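Local coordinates for protein enoyl-CoA hydratase (Geobacillus kaustophilus, PDB 2PPY) that probably catalyses the hydration of enoyl-CoA thioesters in fatty acid beta-oxidation, as a hexameric member of the enoyl-CoA hydratase/isomerase family, at residues L94-A106 / A211-K223. Numbering follows the deposited sequence.
Sequences LDKIARSPQVYIA and AVSNIKLAIMNGK
Lys216 NZ is gripped by two backbone carbonyls, one from the last turn of helix 80-99 and one from the loop after it. It donates to Ile97 O at 2.8 Å and to Gln102 O at 3.0 Å. NZ also forms a salt bridge with Asp124, which accepts from Tyr104 N as well. The lysine leaves helix 209-222 with CG anti to the backbone N (chi1 167°). Bends at chi2 and chi4 then bring the ammonium between Ile97 O and Gln102 O, and CE lies 3.2 Å from Ser100 O. Ile97 O also takes the Ser100 N-H, from the opposite face of its carbonyl plane to NZ. With alanine at Lys216, Ile97 O, Gln102 O and the Asp124 carboxylate would probably lose their shared charged mate, weakening the tie between helix and loop. One turn earlier, Ser213 OG donates to Pro101 O at 2.6 Å, tilted 22° from the carbonyl plane. Nearby, Val103 CG2 meets Val212 CG1 at 3.6 Å, the two side chains crossing at about a right angle. Toward the C-terminal end of helix 209-222, Asn221 ND2 makes a weak bond to Ala98 O and a second bond to Leu217 O. Ala98 CB packs on CB of Met220, which is selenomethionine, at 4.0 Å. The contact joins helix 209-222 to the turn between helix 80-99 and parallel strand 103-108, part of the beta-alpha-beta core of the crotonase fold.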
ATOM      1  N   LEU A  94      -9.578 -19.274  -6.215  1.00 15.38           N
ATOM      2  CA  LEU A  94     -10.341 -18.107  -6.628  1.00 16.92           C
ATOM      3  C   LEU A  94      -9.399 -16.968  -7.029  1.00 14.98           C
ATOM      4  O   LEU A  94      -9.683 -16.232  -7.971  1.00  9.86           O
ATOM      5  CB  LEU A  94     -11.281 -17.651  -5.504  1.00 12.38           C
ATOM      6  CG  LEU A  94     -12.423 -18.611  -5.133  1.00 18.77           C
ATOM      7  CD1 LEU A  94     -13.401 -17.884  -4.209  1.00 10.59           C
ATOM      8  CD2 LEU A  94     -13.160 -19.095  -6.396  1.00  9.55           C
ATOM      9  N   ASP A  95      -8.275 -16.836  -6.332  1.00 14.68           N
ATOM     10  CA  ASP A  95      -7.315 -15.776  -6.643  1.00 16.40           C
ATOM     11  C   ASP A  95      -6.777 -15.861  -8.074  1.00 16.28           C
ATOM     12  O   ASP A  95      -6.436 -14.839  -8.676  1.00 17.33           O
ATOM     13  CB  ASP A  95      -6.116 -15.809  -5.678  1.00 16.55           C
ATOM     14  CG  ASP A  95      -6.507 -15.573  -4.228  1.00 19.78           C
ATOM     15  OD1 ASP A  95      -7.521 -14.890  -3.973  1.00 20.81           O
ATOM     16  OD2 ASP A  95      -5.777 -16.060  -3.337  1.00 22.90           O
ATOM     17  N   LYS A  96      -6.690 -17.076  -8.609  1.00 13.78           N
ATOM     18  CA  LYS A  96      -6.166 -17.289  -9.958  1.00 11.36           C
ATOM     19  C   LYS A  96      -6.955 -16.617 -11.088  1.00 12.10           C
ATOM     20  O   LYS A  96      -6.398 -16.302 -12.137  1.00 14.28           O
ATOM     21  CB  LYS A  96      -6.039 -18.795 -10.219  1.00 12.14           C
ATOM     22  CG  LYS A  96      -5.048 -19.459  -9.263  1.00 13.20           C
ATOM     23  CD  LYS A  96      -5.005 -20.981  -9.366  1.00 14.25           C
ATOM     24  CE  LYS A  96      -4.321 -21.457 -10.639  1.00 18.33           C
ATOM     25  NZ  LYS A  96      -3.880 -22.879 -10.505  1.00 20.32           N
ATOM     26  N   ILE A  97      -8.245 -16.387 -10.868  1.00 12.79           N
ATOM     27  CA  ILE A  97      -9.093 -15.764 -11.880  1.00 15.97           C
ATOM     28  C   ILE A  97      -8.646 -14.347 -12.264  1.00 17.30           C
ATOM     29  O   ILE A  97      -8.560 -14.016 -13.448  1.00 23.78           O
ATOM     30  CB  ILE A  97     -10.573 -15.728 -11.405  1.00 15.63           C
ATOM     31  CG1 ILE A  97     -11.087 -17.159 -11.228  1.00 11.78           C
ATOM     32  CG2 ILE A  97     -11.439 -14.989 -12.421  1.00 16.83           C
ATOM     33  CD1 ILE A  97     -12.481 -17.254 -10.658  1.00 14.39           C
ATOM     34  N   ALA A  98      -8.360 -13.514 -11.271  1.00 13.08           N
ATOM     35  CA  ALA A  98      -7.927 -12.146 -11.534  1.00 14.95           C
ATOM     36  C   ALA A  98      -6.608 -12.108 -12.306  1.00 14.71           C
ATOM     37  O   ALA A  98      -6.305 -11.123 -12.970  1.00 14.15           O
ATOM     38  CB  ALA A  98      -7.784 -11.383 -10.223  1.00 15.00           C
ATOM     39  N   ARG A  99      -5.829 -13.182 -12.216  1.00 13.72           N
ATOM     40  CA  ARG A  99      -4.547 -13.248 -12.908  1.00 15.51           C
ATOM     41  C   ARG A  99      -4.646 -13.894 -14.287  1.00 14.53           C
ATOM     42  O   ARG A  99      -3.682 -13.859 -15.052  1.00 17.97           O
ATOM     43  CB  ARG A  99      -3.531 -14.030 -12.065  1.00  9.91           C
ATOM     44  CG  ARG A  99      -3.388 -13.525 -10.643  1.00 15.92           C
ATOM     45  CD  ARG A  99      -2.253 -14.221  -9.905  1.00  9.79           C
ATOM     46  NE  ARG A  99      -2.299 -13.931  -8.474  1.00  6.39           N
ATOM     47  CZ  ARG A  99      -2.570 -14.832  -7.535  1.00 14.55           C
ATOM     48  NH1 ARG A  99      -2.813 -16.097  -7.866  1.00  9.75           N
ATOM     49  NH2 ARG A  99      -2.616 -14.465  -6.263  1.00 10.66           N
ATOM     50  N   SER A 100      -5.800 -14.487 -14.598  1.00 13.35           N
ATOM     51  CA  SER A 100      -6.009 -15.164 -15.882  1.00 14.50           C
ATOM     52  C   SER A 100      -6.305 -14.229 -17.059  1.00 18.10           C
ATOM     53  O   SER A 100      -6.933 -13.185 -16.897  1.00 16.29           O
ATOM     54  CB  SER A 100      -7.145 -16.185 -15.752  1.00 17.67           C
ATOM     55  OG  SER A 100      -6.840 -17.163 -14.772  1.00 16.06           O
ATOM     56  N   PRO A 101      -5.870 -14.611 -18.271  1.00 20.45           N
ATOM     57  CA  PRO A 101      -6.095 -13.792 -19.465  1.00 21.62           C
ATOM     58  C   PRO A 101      -7.567 -13.665 -19.836  1.00 20.56           C
ATOM     59  O   PRO A 101      -7.984 -12.639 -20.374  1.00 24.06           O
ATOM     60  CB  PRO A 101      -5.311 -14.530 -20.557  1.00 22.53           C
ATOM     61  CG  PRO A 101      -4.304 -15.336 -19.805  1.00 23.53           C
ATOM     62  CD  PRO A 101      -5.085 -15.809 -18.608  1.00 24.63           C
ATOM     63  N   GLN A 102      -8.344 -14.712 -19.562  1.00 18.37           N
ATOM     64  CA  GLN A 102      -9.769 -14.725 -19.893  1.00 20.88           C
ATOM     65  C   GLN A 102     -10.611 -13.891 -18.950  1.00 24.06           C
ATOM     66  O   GLN A 102     -10.289 -13.754 -17.769  1.00 17.80           O
ATOM     67  CB  GLN A 102     -10.350 -16.146 -19.848  1.00 24.05           C
ATOM     68  CG  GLN A 102      -9.798 -17.148 -20.837  1.00 24.19           C
ATOM     69  CD  GLN A 102      -8.465 -17.714 -20.407  1.00 27.48           C
ATOM     70  OE1 GLN A 102      -8.145 -17.747 -19.215  1.00 19.80           O
ATOM     71  NE2 GLN A 102      -7.686 -18.183 -21.374  1.00 18.85           N
ATOM     72  N   VAL A 103     -11.706 -13.356 -19.479  1.00 22.52           N
ATOM     73  CA  VAL A 103     -12.641 -12.585 -18.681  1.00 18.27           C
ATOM     74  C   VAL A 103     -13.597 -13.614 -18.082  1.00 21.97           C
ATOM     75  O   VAL A 103     -14.223 -14.391 -18.809  1.00 19.92           O
ATOM     76  CB  VAL A 103     -13.438 -11.587 -19.550  1.00 18.94           C
ATOM     77  CG1 VAL A 103     -14.582 -10.979 -18.748  1.00 14.50           C
ATOM     78  CG2 VAL A 103     -12.515 -10.492 -20.051  1.00 25.13           C
ATOM     79  N   TYR A 104     -13.690 -13.634 -16.758  1.00 19.30           N
ATOM     80  CA  TYR A 104     -14.575 -14.565 -16.071  1.00 18.55           C
ATOM     81  C   TYR A 104     -15.915 -13.919 -15.711  1.00 19.67           C
ATOM     82  O   TYR A 104     -15.963 -12.902 -15.020  1.00 20.22           O
ATOM     83  CB  TYR A 104     -13.894 -15.103 -14.807  1.00 18.03           C
ATOM     84  CG  TYR A 104     -13.021 -16.320 -15.048  1.00 17.76           C
ATOM     85  CD1 TYR A 104     -11.899 -16.252 -15.875  1.00 18.81           C
ATOM     86  CD2 TYR A 104     -13.342 -17.549 -14.475  1.00 12.60           C
ATOM     87  CE1 TYR A 104     -11.118 -17.386 -16.128  1.00 17.58           C
ATOM     88  CE2 TYR A 104     -12.572 -18.683 -14.720  1.00 17.56           C
ATOM     89  CZ  TYR A 104     -11.466 -18.596 -15.546  1.00 15.94           C
ATOM     90  OH  TYR A 104     -10.727 -19.722 -15.794  1.00 15.04           O
ATOM     91  N   ILE A 105     -17.000 -14.517 -16.190  1.00 19.33           N
ATOM     92  CA  ILE A 105     -18.341 -14.009 -15.931  1.00 18.87           C
ATOM     93  C   ILE A 105     -19.147 -15.046 -15.158  1.00 21.97           C
ATOM     94  O   ILE A 105     -19.218 -16.208 -15.557  1.00 23.33           O
ATOM     95  CB  ILE A 105     -19.100 -13.712 -17.247  1.00 13.20           C
ATOM     96  CG1 ILE A 105     -18.265 -12.797 -18.141  1.00 11.55           C
ATOM     97  CG2 ILE A 105     -20.453 -13.055 -16.943  1.00  6.07           C
ATOM     98  CD1 ILE A 105     -18.890 -12.564 -19.502  1.00 14.15           C
ATOM     99  N   ALA A 106     -19.747 -14.623 -14.054  1.00 17.30           N
ATOM    100  CA  ALA A 106     -20.570 -15.513 -13.249  1.00 17.64           C
ATOM    101  C   ALA A 106     -22.010 -15.366 -13.726  1.00 23.73           C
ATOM    102  O   ALA A 106     -22.592 -14.288 -13.622  1.00 20.73           O
ATOM    103  CB  ALA A 106     -20.472 -15.136 -11.787  1.00 14.12           C
ATOM    104  N   ALA A 211      -6.726  -7.042 -26.381  1.00 22.25           N
ATOM    105  CA  ALA A 211      -6.963  -5.775 -25.706  1.00 21.57           C
ATOM    106  C   ALA A 211      -7.893  -6.037 -24.529  1.00 20.49           C
ATOM    107  O   ALA A 211      -7.666  -5.548 -23.423  1.00 25.15           O
ATOM    108  CB  ALA A 211      -7.600  -4.773 -26.668  1.00 13.65           C
ATOM    109  N   VAL A 212      -8.939  -6.817 -24.775  1.00 17.42           N
ATOM    110  CA  VAL A 212      -9.897  -7.150 -23.730  1.00 15.37           C
ATOM    111  C   VAL A 212      -9.169  -7.799 -22.563  1.00 19.62           C
ATOM    112  O   VAL A 212      -9.365  -7.430 -21.405  1.00 19.15           O
ATOM    113  CB  VAL A 212     -10.968  -8.135 -24.246  1.00 15.23           C
ATOM    114  CG1 VAL A 212     -11.729  -8.741 -23.074  1.00 17.52           C
ATOM    115  CG2 VAL A 212     -11.937  -7.406 -25.177  1.00 18.69           C
ATOM    116  N   SER A 213      -8.320  -8.766 -22.886  1.00 16.31           N
ATOM    117  CA  SER A 213      -7.566  -9.497 -21.881  1.00 21.57           C
ATOM    118  C   SER A 213      -6.624  -8.603 -21.071  1.00 22.63           C
ATOM    119  O   SER A 213      -6.634  -8.637 -19.837  1.00 24.71           O
ATOM    120  CB  SER A 213      -6.782 -10.626 -22.553  1.00 15.75           C
ATOM    121  OG  SER A 213      -6.086 -11.389 -21.586  1.00 35.13           O
ATOM    122  N   ASN A 214      -5.815  -7.802 -21.758  1.00 15.41           N
ATOM    123  CA  ASN A 214      -4.888  -6.914 -21.070  1.00 16.31           C
ATOM    124  C   ASN A 214      -5.631  -5.865 -20.238  1.00 17.11           C
ATOM    125  O   ASN A 214      -5.129  -5.421 -19.209  1.00 16.55           O
ATOM    126  CB  ASN A 214      -3.940  -6.252 -22.081  1.00 17.27           C
ATOM    127  CG  ASN A 214      -2.748  -7.133 -22.421  1.00 18.32           C
ATOM    128  OD1 ASN A 214      -2.774  -8.344 -22.197  1.00 18.09           O
ATOM    129  ND2 ASN A 214      -1.696  -6.529 -22.971  1.00 18.78           N
ATOM    130  N   ILE A 215      -6.827  -5.475 -20.672  1.00 22.44           N
ATOM    131  CA  ILE A 215      -7.623  -4.500 -19.923  1.00 20.05           C
ATOM    132  C   ILE A 215      -8.051  -5.115 -18.587  1.00 20.57           C
ATOM    133  O   ILE A 215      -7.960  -4.476 -17.533  1.00 17.03           O
ATOM    134  CB  ILE A 215      -8.903  -4.088 -20.693  1.00 17.37           C
ATOM    135  CG1 ILE A 215      -8.542  -3.169 -21.860  1.00 18.45           C
ATOM    136  CG2 ILE A 215      -9.881  -3.393 -19.751  1.00 15.72           C
ATOM    137  CD1 ILE A 215      -9.720  -2.850 -22.768  1.00 20.10           C
ATOM    138  N   LYS A 216      -8.524  -6.359 -18.649  1.00 15.14           N
ATOM    139  CA  LYS A 216      -8.966  -7.087 -17.468  1.00 15.50           C
ATOM    140  C   LYS A 216      -7.815  -7.244 -16.482  1.00 10.59           C
ATOM    141  O   LYS A 216      -8.006  -7.114 -15.280  1.00  9.40           O
ATOM    142  CB  LYS A 216      -9.540  -8.457 -17.875  1.00 16.50           C
ATOM    143  CG  LYS A 216      -9.756  -9.453 -16.730  1.00 16.19           C
ATOM    144  CD  LYS A 216      -8.479 -10.243 -16.440  1.00 17.21           C
ATOM    145  CE  LYS A 216      -8.598 -11.096 -15.186  1.00 14.29           C
ATOM    146  NZ  LYS A 216      -9.603 -12.187 -15.309  1.00 15.12           N
ATOM    147  N   LEU A 217      -6.618  -7.523 -16.990  1.00 12.64           N
ATOM    148  CA  LEU A 217      -5.451  -7.665 -16.130  1.00 13.08           C
ATOM    149  C   LEU A 217      -5.080  -6.316 -15.513  1.00 17.14           C
ATOM    150  O   LEU A 217      -4.756  -6.221 -14.329  1.00 15.63           O
ATOM    151  CB  LEU A 217      -4.254  -8.193 -16.929  1.00 12.07           C
ATOM    152  CG  LEU A 217      -4.315  -9.638 -17.432  1.00 14.78           C
ATOM    153  CD1 LEU A 217      -3.095  -9.921 -18.292  1.00 11.23           C
ATOM    154  CD2 LEU A 217      -4.378 -10.595 -16.245  1.00 11.33           C
ATOM    155  N   ALA A 218      -5.122  -5.275 -16.332  1.00 13.20           N
ATOM    156  CA  ALA A 218      -4.784  -3.935 -15.880  1.00 18.23           C
ATOM    157  C   ALA A 218      -5.621  -3.489 -14.688  1.00 15.10           C
ATOM    158  O   ALA A 218      -5.093  -2.957 -13.709  1.00 14.27           O
ATOM    159  CB  ALA A 218      -4.949  -2.943 -17.032  1.00 13.87           C
ATOM    160  N   ILE A 219      -6.925  -3.718 -14.764  1.00 15.10           N
ATOM    161  CA  ILE A 219      -7.830  -3.296 -13.700  1.00 15.23           C
ATOM    162  C   ILE A 219      -7.849  -4.183 -12.455  1.00 16.41           C
ATOM    163  O   ILE A 219      -7.766  -3.680 -11.336  1.00 18.38           O
ATOM    164  CB  ILE A 219      -9.266  -3.164 -14.241  1.00 21.81           C
ATOM    165  CG1 ILE A 219      -9.299  -2.121 -15.363  1.00 18.17           C
ATOM    166  CG2 ILE A 219     -10.222  -2.776 -13.113  1.00 16.16           C
ATOM    167  CD1 ILE A 219     -10.643  -2.021 -16.063  1.00 21.92           C
HETATM  168  N   MSE A 220      -7.951  -5.492 -12.640  1.00 14.47           N
HETATM  169  CA  MSE A 220      -8.009  -6.398 -11.498  1.00 20.28           C
HETATM  170  C   MSE A 220      -6.739  -6.417 -10.648  1.00 17.51           C
HETATM  171  O   MSE A 220      -6.809  -6.532  -9.428  1.00 19.69           O
HETATM  172  CB  MSE A 220      -8.355  -7.815 -11.963  1.00 16.34           C
HETATM  173  CG  MSE A 220      -9.718  -7.918 -12.646  1.00 19.36           C
HETATM  174 SE   MSE A 220     -11.135  -7.042 -11.637  1.00 30.34          SE
HETATM  175  CE  MSE A 220     -10.887  -7.956  -9.944  1.00 19.42           C
ATOM    176  N   ASN A 221      -5.582  -6.302 -11.291  1.00 14.66           N
ATOM    177  CA  ASN A 221      -4.317  -6.309 -10.565  1.00 14.30           C
ATOM    178  C   ASN A 221      -3.825  -4.890 -10.293  1.00 12.79           C
ATOM    179  O   ASN A 221      -3.085  -4.655  -9.341  1.00 15.30           O
ATOM    180  CB  ASN A 221      -3.267  -7.096 -11.354  1.00 15.06           C
ATOM    181  CG  ASN A 221      -3.648  -8.562 -11.526  1.00 21.16           C
ATOM    182  OD1 ASN A 221      -3.676  -9.332 -10.558  1.00 18.16           O
ATOM    183  ND2 ASN A 221      -3.951  -8.954 -12.758  1.00 19.67           N
ATOM    184  N   GLY A 222      -4.245  -3.945 -11.128  1.00  9.68           N
ATOM    185  CA  GLY A 222      -3.830  -2.566 -10.938  1.00  9.60           C
ATOM    186  C   GLY A 222      -4.538  -1.895  -9.773  1.00 12.82           C
ATOM    187  O   GLY A 222      -4.034  -0.929  -9.202  1.00 11.35           O
ATOM    188  N   LYS A 223      -5.706  -2.408  -9.399  1.00 12.30           N
ATOM    189  CA  LYS A 223      -6.443  -1.804  -8.299  1.00 14.82           C
ATOM    190  C   LYS A 223      -5.758  -2.024  -6.956  1.00  9.26           C
ATOM    191  O   LYS A 223      -6.094  -1.372  -5.979  1.00 19.02           O
ATOM    192  CB  LYS A 223      -7.889  -2.323  -8.262  1.00 18.26           C
ATOM    193  CG  LYS A 223      -8.071  -3.779  -7.888  1.00 17.67           C
ATOM    194  CD  LYS A 223      -9.556  -4.136  -7.914  1.00 16.58           C
ATOM    195  CE  LYS A 223      -9.816  -5.486  -7.285  1.00 14.70           C
ATOM    196  NZ  LYS A 223      -9.538  -5.449  -5.822  1.00 17.16           N
TER
HETATM  197  O   HOH W   1      -1.720 -11.131  -8.762  1.00 20.17           O